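Local structure of arginine kinase (Cydia pomonella granulosis virus, 6VVG) at residues V167-S181 with K184-A198. The protein binds adenine nucleotide and is probably a viral serine/threonine protein kinase that transfers phosphate from ATP, working as a side-to-side dimer. Sequence-based numbering, arbitrary orientation.
Sequences VGTPSFYDGTTVYFS and KIRHEAYQTSFDWWA
Lys184 reaches Asp174 with its CG anti to the backbone N (chi1 -174°) and the rest of the chain extended. Asp174 CG sits between its own backbone N and carbonyl carbon (chi1 63°), and the two side chains cross at about a right angle. Lys184 NZ donates to Asp174 O at 2.7 Å and forms a salt bridge to Asp174 OD1 at 2.9 Å. Tyr190 OH donates to the same OD1 at 3.0 Å, from the other face of the carboxylate. Asn140 joins both Lys184 NZ and Asp174 OD1, and Arg165 pairs with Asp174 OD2, so this buried carboxylate is held from several sides.

Lys184 CE lies over one face of the Phe180 ring, 20° off its normal. Ser171 CB sits over the centre of the Tyr190 ring, while Ser171 OG donates to Glu188 O. The Tyr173 and His187 rings form an offset stack, centroids 4.1 Å apart, and Tyr173 OH donates to Ile185 O in the carbonyl plane.

Towards the start of the loop, Gly168 N bonds to Tyr190 O at 2.9 Å and Tyr190 N to Thr169 O. At the other end Ser181 is the N-cap of helix 182-185, its OG accepting from Lys184 N at 3.1 Å. Ser181 CA lies over the five-membered ring of Trp197, 3.5 Å from its centroid.

Segment 167-181 is the later part of a protein kinase activation segment, which begins at the DYG motif of Asp160 and ends at the SPE motif. It packs on the 186-191 turn and the start of helix 192-208 in the C-terminal lobe.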
ATOM      1  N   VAL A 167       7.608  -0.111  -3.622  1.00  9.06           N
ATOM      2  CA  VAL A 167       8.931  -0.368  -4.173  1.00 10.73           C
ATOM      3  C   VAL A 167       8.994  -1.788  -4.712  1.00  9.94           C
ATOM      4  O   VAL A 167       8.575  -2.743  -4.047  1.00 10.98           O
ATOM      5  CB  VAL A 167      10.006  -0.134  -3.100  1.00 11.86           C
ATOM      6  CG1 VAL A 167      11.367  -0.622  -3.583  1.00 14.06           C
ATOM      7  CG2 VAL A 167      10.060   1.335  -2.709  1.00 12.10           C
ATOM      8  N   GLY A 168       9.517  -1.932  -5.929  1.00 10.52           N
ATOM      9  CA  GLY A 168       9.768  -3.233  -6.513  1.00 14.86           C
ATOM     10  C   GLY A 168       8.730  -3.720  -7.502  1.00 11.75           C
ATOM     11  O   GLY A 168       8.982  -4.719  -8.188  1.00 14.40           O
ATOM     12  N   THR A 169       7.587  -3.052  -7.604  1.00 13.41           N
ATOM     13  CA  THR A 169       6.539  -3.481  -8.514  1.00 12.94           C
ATOM     14  C   THR A 169       6.808  -2.972  -9.926  1.00 14.64           C
ATOM     15  O   THR A 169       7.538  -1.996 -10.116  1.00 12.70           O
ATOM     16  CB  THR A 169       5.185  -2.979  -8.029  1.00  8.50           C
ATOM     17  OG1 THR A 169       5.212  -1.551  -7.904  1.00 11.11           O
ATOM     18  CG2 THR A 169       4.846  -3.603  -6.680  1.00  6.43           C
ATOM     19  N   PRO A 170       6.239  -3.627 -10.939  1.00 15.21           N
ATOM     20  CA  PRO A 170       6.470  -3.180 -12.322  1.00 16.27           C
ATOM     21  C   PRO A 170       5.941  -1.769 -12.540  1.00 11.25           C
ATOM     22  O   PRO A 170       4.833  -1.430 -12.120  1.00 10.43           O
ATOM     23  CB  PRO A 170       5.705  -4.207 -13.169  1.00 12.08           C
ATOM     24  CG  PRO A 170       5.553  -5.426 -12.272  1.00 16.31           C
ATOM     25  CD  PRO A 170       5.420  -4.853 -10.871  1.00 18.11           C
ATOM     26  N   SER A 171       6.731  -0.952 -13.221  1.00 13.63           N
ATOM     27  CA  SER A 171       6.347   0.431 -13.449  1.00 19.23           C
ATOM     28  C   SER A 171       5.656   0.590 -14.802  1.00 16.94           C
ATOM     29  O   SER A 171       5.805  -0.233 -15.709  1.00  8.73           O
ATOM     30  CB  SER A 171       7.567   1.350 -13.382  1.00 15.25           C
ATOM     31  OG  SER A 171       8.427   1.126 -14.487  1.00 14.64           O
ATOM     32  N   PHE A 172       4.885   1.669 -14.916  1.00 13.83           N
ATOM     33  CA  PHE A 172       4.267   2.095 -16.161  1.00 17.25           C
ATOM     34  C   PHE A 172       4.368   3.614 -16.220  1.00 18.37           C
ATOM     35  O   PHE A 172       4.774   4.271 -15.256  1.00 17.50           O
ATOM     36  CB  PHE A 172       2.810   1.615 -16.276  1.00 14.35           C
ATOM     37  CG  PHE A 172       1.970   1.913 -15.070  1.00 26.60           C
ATOM     38  CD1 PHE A 172       2.183   1.252 -13.870  1.00 31.90           C
ATOM     39  CD2 PHE A 172       0.951   2.846 -15.141  1.00 31.57           C
ATOM     40  CE1 PHE A 172       1.406   1.532 -12.761  1.00 30.24           C
ATOM     41  CE2 PHE A 172       0.167   3.127 -14.038  1.00 21.69           C
ATOM     42  CZ  PHE A 172       0.397   2.471 -12.847  1.00 21.32           C
ATOM     43  N   TYR A 173       3.989   4.178 -17.364  1.00 15.14           N
ATOM     44  CA  TYR A 173       4.207   5.599 -17.630  1.00 17.01           C
ATOM     45  C   TYR A 173       3.101   6.462 -17.010  1.00 17.13           C
ATOM     46  O   TYR A 173       2.353   7.160 -17.693  1.00 21.13           O
ATOM     47  CB  TYR A 173       4.299   5.830 -19.132  1.00 16.61           C
ATOM     48  CG  TYR A 173       5.562   5.329 -19.793  1.00 16.41           C
ATOM     49  CD1 TYR A 173       6.737   5.164 -19.071  1.00 16.32           C
ATOM     50  CD2 TYR A 173       5.580   5.030 -21.150  1.00 18.14           C
ATOM     51  CE1 TYR A 173       7.896   4.713 -19.682  1.00 13.45           C
ATOM     52  CE2 TYR A 173       6.735   4.583 -21.772  1.00 20.77           C
ATOM     53  CZ  TYR A 173       7.890   4.430 -21.033  1.00 16.52           C
ATOM     54  OH  TYR A 173       9.041   3.983 -21.642  1.00 13.76           O
ATOM     55  N   ASP A 174       3.007   6.402 -15.686  1.00 15.58           N
ATOM     56  CA  ASP A 174       2.131   7.302 -14.950  1.00 13.20           C
ATOM     57  C   ASP A 174       2.916   8.530 -14.492  1.00 14.02           C
ATOM     58  O   ASP A 174       4.143   8.511 -14.392  1.00 16.91           O
ATOM     59  CB  ASP A 174       1.492   6.586 -13.756  1.00 13.16           C
ATOM     60  CG  ASP A 174       2.507   6.128 -12.723  1.00 15.12           C
ATOM     61  OD1 ASP A 174       3.717   6.074 -13.033  1.00 13.59           O
ATOM     62  OD2 ASP A 174       2.084   5.810 -11.591  1.00 12.45           O
ATOM     63  N   GLY A 175       2.194   9.615 -14.246  1.00 12.19           N
ATOM     64  CA  GLY A 175       2.833  10.848 -13.826  1.00 19.72           C
ATOM     65  C   GLY A 175       3.204  11.738 -14.995  1.00 13.63           C
ATOM     66  O   GLY A 175       2.666  11.634 -16.102  1.00 14.81           O
ATOM     67  N   THR A 176       4.161  12.626 -14.743  1.00 14.66           N
ATOM     68  CA  THR A 176       4.541  13.658 -15.701  1.00 11.94           C
ATOM     69  C   THR A 176       5.847  13.283 -16.389  1.00 19.06           C
ATOM     70  O   THR A 176       6.890  13.148 -15.737  1.00 15.17           O
ATOM     71  CB  THR A 176       4.669  15.015 -15.013  1.00 19.55           C
ATOM     72  OG1 THR A 176       3.508  15.255 -14.208  1.00 27.16           O
ATOM     73  CG2 THR A 176       4.812  16.132 -16.038  1.00 21.36           C
ATOM     74  N   THR A 177       5.790  13.173 -17.718  1.00 13.42           N
ATOM     75  CA  THR A 177       6.907  12.645 -18.491  1.00 14.24           C
ATOM     76  C   THR A 177       8.196  13.409 -18.228  1.00 16.36           C
ATOM     77  O   THR A 177       9.270  12.808 -18.126  1.00 15.25           O
ATOM     78  CB  THR A 177       6.554  12.690 -19.979  1.00 14.22           C
ATOM     79  OG1 THR A 177       5.319  11.993 -20.200  1.00 19.12           O
ATOM     80  CG2 THR A 177       7.653  12.074 -20.828  1.00 18.61           C
ATOM     81  N   VAL A 178       8.115  14.733 -18.101  1.00  8.07           N
ATOM     82  CA  VAL A 178       9.328  15.543 -18.068  1.00 11.43           C
ATOM     83  C   VAL A 178      10.032  15.435 -16.721  1.00 14.18           C
ATOM     84  O   VAL A 178      11.105  16.019 -16.523  1.00 11.67           O
ATOM     85  CB  VAL A 178       9.031  17.017 -18.401  1.00 17.13           C
ATOM     86  CG1 VAL A 178       8.611  17.168 -19.861  1.00 21.80           C
ATOM     87  CG2 VAL A 178       7.956  17.576 -17.473  1.00 13.72           C
ATOM     88  N   TYR A 179       9.441  14.698 -15.786  1.00 11.68           N
ATOM     89  CA  TYR A 179      10.105  14.372 -14.532  1.00  9.65           C
ATOM     90  C   TYR A 179      10.577  12.925 -14.487  1.00 11.19           C
ATOM     91  O   TYR A 179      11.084  12.485 -13.449  1.00 10.94           O
ATOM     92  CB  TYR A 179       9.173  14.651 -13.342  1.00 11.47           C
ATOM     93  CG  TYR A 179       9.008  16.118 -12.986  1.00 14.02           C
ATOM     94  CD1 TYR A 179       8.024  16.891 -13.588  1.00 12.55           C
ATOM     95  CD2 TYR A 179       9.825  16.724 -12.038  1.00  7.31           C
ATOM     96  CE1 TYR A 179       7.860  18.228 -13.265  1.00 13.25           C
ATOM     97  CE2 TYR A 179       9.672  18.063 -11.710  1.00 13.60           C
ATOM     98  CZ  TYR A 179       8.686  18.809 -12.326  1.00 19.32           C
ATOM     99  OH  TYR A 179       8.526  20.138 -12.003  1.00 14.65           O
ATOM    100  N   PHE A 180      10.429  12.177 -15.582  1.00 12.98           N
ATOM    101  CA  PHE A 180      10.781  10.762 -15.588  1.00 11.15           C
ATOM    102  C   PHE A 180      12.295  10.579 -15.527  1.00 10.49           C
ATOM    103  O   PHE A 180      13.028  11.168 -16.324  1.00 12.07           O
ATOM    104  CB  PHE A 180      10.258  10.075 -16.852  1.00 11.18           C
ATOM    105  CG  PHE A 180       8.786   9.770 -16.848  1.00  8.31           C
ATOM    106  CD1 PHE A 180       7.940  10.303 -15.897  1.00  8.02           C
ATOM    107  CD2 PHE A 180       8.250   8.949 -17.829  1.00 11.22           C
ATOM    108  CE1 PHE A 180       6.584  10.018 -15.916  1.00 12.79           C
ATOM    109  CE2 PHE A 180       6.898   8.662 -17.854  1.00 13.20           C
ATOM    110  CZ  PHE A 180       6.065   9.198 -16.897  1.00 13.57           C
ATOM    111  N   SER A 181      12.759   9.729 -14.611  1.00 11.87           N
ATOM    112  CA  SER A 181      14.166   9.363 -14.569  1.00 12.41           C
ATOM    113  C   SER A 181      14.512   8.430 -15.726  1.00  7.81           C
ATOM    114  O   SER A 181      13.628   7.803 -16.316  1.00  7.85           O
ATOM    115  CB  SER A 181      14.496   8.675 -13.250  1.00  8.05           C
ATOM    116  OG  SER A 181      13.984   7.351 -13.231  1.00 10.36           O
ATOM    117  N   LYS A 184      12.895   5.080 -15.030  1.00 10.11           N
ATOM    118  CA  LYS A 184      11.456   4.981 -15.250  1.00  9.70           C
ATOM    119  C   LYS A 184      11.137   4.946 -16.738  1.00 11.39           C
ATOM    120  O   LYS A 184      10.224   4.226 -17.166  1.00 13.44           O
ATOM    121  CB  LYS A 184      10.720   6.141 -14.578  1.00 12.15           C
ATOM    122  CG  LYS A 184       9.196   6.008 -14.659  1.00 11.91           C
ATOM    123  CD  LYS A 184       8.473   6.994 -13.747  1.00 13.54           C
ATOM    124  CE  LYS A 184       6.961   6.904 -13.942  1.00 12.69           C
ATOM    125  NZ  LYS A 184       6.201   7.560 -12.843  1.00 10.59           N
ATOM    126  N   ILE A 185      11.873   5.719 -17.542  1.00  8.06           N
ATOM    127  CA  ILE A 185      11.700   5.654 -18.990  1.00 10.53           C
ATOM    128  C   ILE A 185      11.916   4.229 -19.479  1.00 11.12           C
ATOM    129  O   ILE A 185      11.207   3.749 -20.372  1.00 13.09           O
ATOM    130  CB  ILE A 185      12.655   6.640 -19.692  1.00  9.94           C
ATOM    131  CG1 ILE A 185      12.255   8.085 -19.378  1.00 11.66           C
ATOM    132  CG2 ILE A 185      12.655   6.398 -21.195  1.00  9.69           C
ATOM    133  CD1 ILE A 185      13.352   9.101 -19.641  1.00 15.98           C
ATOM    134  N   ARG A 186      12.886   3.526 -18.893  1.00 10.49           N
ATOM    135  CA  ARG A 186      13.240   2.173 -19.298  1.00 11.74           C
ATOM    136  C   ARG A 186      12.424   1.109 -18.568  1.00 10.79           C
ATOM    137  O   ARG A 186      12.803  -0.068 -18.577  1.00 12.10           O
ATOM    138  CB  ARG A 186      14.738   1.939 -19.078  1.00 10.40           C
ATOM    139  CG  ARG A 186      15.632   2.873 -19.891  1.00 12.16           C
ATOM    140  CD  ARG A 186      17.093   2.434 -19.896  1.00 11.61           C
ATOM    141  NE  ARG A 186      17.653   2.325 -18.552  1.00 16.26           N
ATOM    142  CZ  ARG A 186      18.414   3.251 -17.978  1.00 18.77           C
ATOM    143  NH1 ARG A 186      18.713   4.368 -18.628  1.00  9.52           N
ATOM    144  NH2 ARG A 186      18.877   3.062 -16.751  1.00 18.20           N
ATOM    145  N   HIS A 187      11.312   1.499 -17.948  1.00 10.26           N
ATOM    146  CA  HIS A 187      10.390   0.563 -17.302  1.00 14.30           C
ATOM    147  C   HIS A 187      11.091  -0.310 -16.261  1.00 13.47           C
ATOM    148  O   HIS A 187      10.801  -1.501 -16.132  1.00 21.41           O
ATOM    149  CB  HIS A 187       9.678  -0.318 -18.335  1.00 18.26           C
ATOM    150  CG  HIS A 187       8.707   0.421 -19.202  1.00 16.00           C
ATOM    151  ND1 HIS A 187       7.482   0.862 -18.746  1.00 18.43           N
ATOM    152  CD2 HIS A 187       8.777   0.789 -20.503  1.00 12.33           C
ATOM    153  CE1 HIS A 187       6.845   1.476 -19.727  1.00 12.40           C
ATOM    154  NE2 HIS A 187       7.609   1.446 -20.803  1.00 22.46           N
ATOM    155  N   GLU A 188      12.017   0.276 -15.509  1.00 13.80           N
ATOM    156  CA  GLU A 188      12.526  -0.400 -14.326  1.00 10.53           C
ATOM    157  C   GLU A 188      11.462  -0.391 -13.230  1.00 12.02           C
ATOM    158  O   GLU A 188      10.519   0.404 -13.251  1.00  9.62           O
ATOM    159  CB  GLU A 188      13.806   0.270 -13.825  1.00 10.91           C
ATOM    160  CG  GLU A 188      14.994   0.125 -14.758  1.00 14.84           C
ATOM    161  CD  GLU A 188      16.317   0.448 -14.077  1.00 16.35           C
ATOM    162  OE1 GLU A 188      16.367   0.491 -12.830  1.00 16.02           O
ATOM    163  OE2 GLU A 188      17.310   0.669 -14.795  1.00 21.54           O
ATOM    164  N   ALA A 189      11.620  -1.294 -12.264  1.00 12.05           N
ATOM    165  CA  ALA A 189      10.687  -1.354 -11.146  1.00 12.64           C
ATOM    166  C   ALA A 189      10.676  -0.032 -10.384  1.00 15.12           C
ATOM    167  O   ALA A 189      11.670   0.698 -10.348  1.00 11.61           O
ATOM    168  CB  ALA A 189      11.060  -2.497 -10.202  1.00 14.38           C
ATOM    169  N   TYR A 190       9.529   0.283  -9.781  1.00  8.90           N
ATOM    170  CA  TYR A 190       9.433   1.466  -8.935  1.00  9.56           C
ATOM    171  C   TYR A 190      10.494   1.410  -7.843  1.00 11.10           C
ATOM    172  O   TYR A 190      10.652   0.392  -7.163  1.00 11.12           O
ATOM    173  CB  TYR A 190       8.035   1.567  -8.323  1.00 10.13           C
ATOM    174  CG  TYR A 190       6.992   2.029  -9.315  1.00  9.12           C
ATOM    175  CD1 TYR A 190       7.129   3.242  -9.985  1.00 10.09           C
ATOM    176  CD2 TYR A 190       5.876   1.255  -9.589  1.00 19.90           C
ATOM    177  CE1 TYR A 190       6.185   3.666 -10.900  1.00 13.87           C
ATOM    178  CE2 TYR A 190       4.921   1.673 -10.500  1.00 15.71           C
ATOM    179  CZ  TYR A 190       5.086   2.876 -11.158  1.00 17.02           C
ATOM    180  OH  TYR A 190       4.140   3.298 -12.066  1.00 15.05           O
ATOM    181  N   GLN A 191      11.232   2.506  -7.685  1.00  9.92           N
ATOM    182  CA  GLN A 191      12.354   2.543  -6.760  1.00 15.25           C
ATOM    183  C   GLN A 191      12.542   3.970  -6.273  1.00  8.34           C
ATOM    184  O   GLN A 191      12.039   4.922  -6.875  1.00 10.25           O
ATOM    185  CB  GLN A 191      13.636   2.023  -7.420  1.00 10.92           C
ATOM    186  CG  GLN A 191      13.840   2.519  -8.843  1.00 14.18           C
ATOM    187  CD  GLN A 191      15.048   1.891  -9.517  1.00 24.56           C
ATOM    188  OE1 GLN A 191      16.184   2.314  -9.301  1.00 23.84           O
ATOM    189  NE2 GLN A 191      14.805   0.880 -10.344  1.00 16.22           N
ATOM    190  N   THR A 192      13.271   4.108  -5.163  1.00  9.93           N
ATOM    191  CA  THR A 192      13.470   5.430  -4.580  1.00  7.47           C
ATOM    192  C   THR A 192      14.152   6.376  -5.559  1.00  7.23           C
ATOM    193  O   THR A 192      13.906   7.588  -5.523  1.00  7.35           O
ATOM    194  CB  THR A 192      14.287   5.332  -3.290  1.00 12.55           C
ATOM    195  OG1 THR A 192      15.535   4.677  -3.550  1.00  8.78           O
ATOM    196  CG2 THR A 192      13.522   4.558  -2.223  1.00 17.88           C
ATOM    197  N   SER A 193      15.008   5.849  -6.437  1.00  9.21           N
ATOM    198  CA  SER A 193      15.724   6.709  -7.373  1.00 10.68           C
ATOM    199  C   SER A 193      14.766   7.473  -8.280  1.00 11.16           C
ATOM    200  O   SER A 193      15.102   8.564  -8.753  1.00 11.93           O
ATOM    201  CB  SER A 193      16.705   5.881  -8.208  1.00 14.39           C
ATOM    202  OG  SER A 193      16.033   5.055  -9.143  1.00  8.26           O
ATOM    203  N   PHE A 194      13.580   6.916  -8.539  1.00  8.22           N
ATOM    204  CA  PHE A 194      12.560   7.656  -9.276  1.00  8.68           C
ATOM    205  C   PHE A 194      12.291   8.998  -8.605  1.00 10.62           C
ATOM    206  O   PHE A 194      12.290  10.051  -9.253  1.00  7.81           O
ATOM    207  CB  PHE A 194      11.254   6.858  -9.344  1.00  9.67           C
ATOM    208  CG  PHE A 194      11.270   5.711 -10.311  1.00 11.86           C
ATOM    209  CD1 PHE A 194      12.454   5.110 -10.692  1.00 15.46           C
ATOM    210  CD2 PHE A 194      10.079   5.224 -10.827  1.00 15.87           C
ATOM    211  CE1 PHE A 194      12.452   4.052 -11.576  1.00 15.93           C
ATOM    212  CE2 PHE A 194      10.070   4.166 -11.710  1.00 15.93           C
ATOM    213  CZ  PHE A 194      11.258   3.578 -12.086  1.00 14.59           C
ATOM    214  N   ASP A 195      12.039   8.962  -7.294  1.00  8.86           N
ATOM    215  CA  ASP A 195      11.761  10.181  -6.545  1.00  8.55           C
ATOM    216  C   ASP A 195      12.978  11.095  -6.515  1.00  7.63           C
ATOM    217  O   ASP A 195      12.851  12.316  -6.661  1.00  9.35           O
ATOM    218  CB  ASP A 195      11.325   9.831  -5.120  1.00  8.38           C
ATOM    219  CG  ASP A 195       9.873   9.395  -5.036  1.00 12.40           C
ATOM    220  OD1 ASP A 195       9.137   9.562  -6.029  1.00 12.08           O
ATOM    221  OD2 ASP A 195       9.466   8.886  -3.971  1.00 13.88           O
ATOM    222  N   TRP A 196      14.169  10.525  -6.319  1.00  7.39           N
ATOM    223  CA  TRP A 196      15.363  11.354  -6.194  1.00  9.91           C
ATOM    224  C   TRP A 196      15.643  12.116  -7.482  1.00  8.28           C
ATOM    225  O   TRP A 196      16.063  13.277  -7.440  1.00  6.58           O
ATOM    226  CB  TRP A 196      16.559  10.491  -5.792  1.00  6.46           C
ATOM    227  CG  TRP A 196      16.391   9.881  -4.428  1.00  9.78           C
ATOM    228  CD1 TRP A 196      16.713   8.610  -4.050  1.00  9.02           C
ATOM    229  CD2 TRP A 196      15.845  10.518  -3.264  1.00  8.10           C
ATOM    230  NE1 TRP A 196      16.410   8.421  -2.723  1.00  8.99           N
ATOM    231  CE2 TRP A 196      15.874   9.577  -2.219  1.00  7.34           C
ATOM    232  CE3 TRP A 196      15.340  11.797  -3.003  1.00  6.62           C
ATOM    233  CZ2 TRP A 196      15.416   9.872  -0.937  1.00  9.55           C
ATOM    234  CZ3 TRP A 196      14.884  12.086  -1.732  1.00 11.43           C
ATOM    235  CH2 TRP A 196      14.928  11.129  -0.713  1.00  6.35           C
ATOM    236  N   TRP A 197      15.416  11.483  -8.635  1.00  7.26           N
ATOM    237  CA  TRP A 197      15.581  12.190  -9.903  1.00 10.66           C
ATOM    238  C   TRP A 197      14.628  13.376  -9.989  1.00  8.46           C
ATOM    239  O   TRP A 197      15.027  14.485 -10.362  1.00  9.52           O
ATOM    240  CB  TRP A 197      15.352  11.234 -11.075  1.00  8.78           C
ATOM    241  CG  TRP A 197      15.470  11.882 -12.419  1.00  7.48           C
ATOM    242  CD1 TRP A 197      14.485  12.534 -13.104  1.00  8.73           C
ATOM    243  CD2 TRP A 197      16.637  11.932 -13.248  1.00  6.83           C
ATOM    244  NE1 TRP A 197      14.969  12.991 -14.306  1.00  9.31           N
ATOM    245  CE2 TRP A 197      16.288  12.635 -14.419  1.00 10.83           C
ATOM    246  CE3 TRP A 197      17.942  11.456 -13.112  1.00  8.38           C
ATOM    247  CZ2 TRP A 197      17.195  12.867 -15.447  1.00  7.63           C
ATOM    248  CZ3 TRP A 197      18.843  11.687 -14.135  1.00 10.78           C
ATOM    249  CH2 TRP A 197      18.465  12.386 -15.288  1.00 10.78           C
ATOM    250  N   ALA A 198      13.359  13.158  -9.642  1.00 11.22           N
ATOM    251  CA  ALA A 198      12.396  14.254  -9.639  1.00 11.78           C
ATOM    252  C   ALA A 198      12.816  15.347  -8.666  1.00  9.89           C
ATOM    253  O   ALA A 198      12.657  16.540  -8.954  1.00  8.77           O
ATOM    254  CB  ALA A 198      11.003  13.729  -9.292  1.00 13.11           C
TER
HETATM  255  O   HOH W   1       9.059  -2.562 -14.323  1.00 10.35           O
HETATM  256  O   HOH W   2       7.753   3.154 -16.487  1.00 14.23           O
HETATM  257  O   HOH W   3      13.484  14.771 -16.265  1.00 15.70           O
HETATM  258  O   HOH W   4      11.309   9.908 -11.949  1.00 11.55           O
HETATM  259  O   HOH W   5      15.492   6.475 -11.319  1.00 13.93           O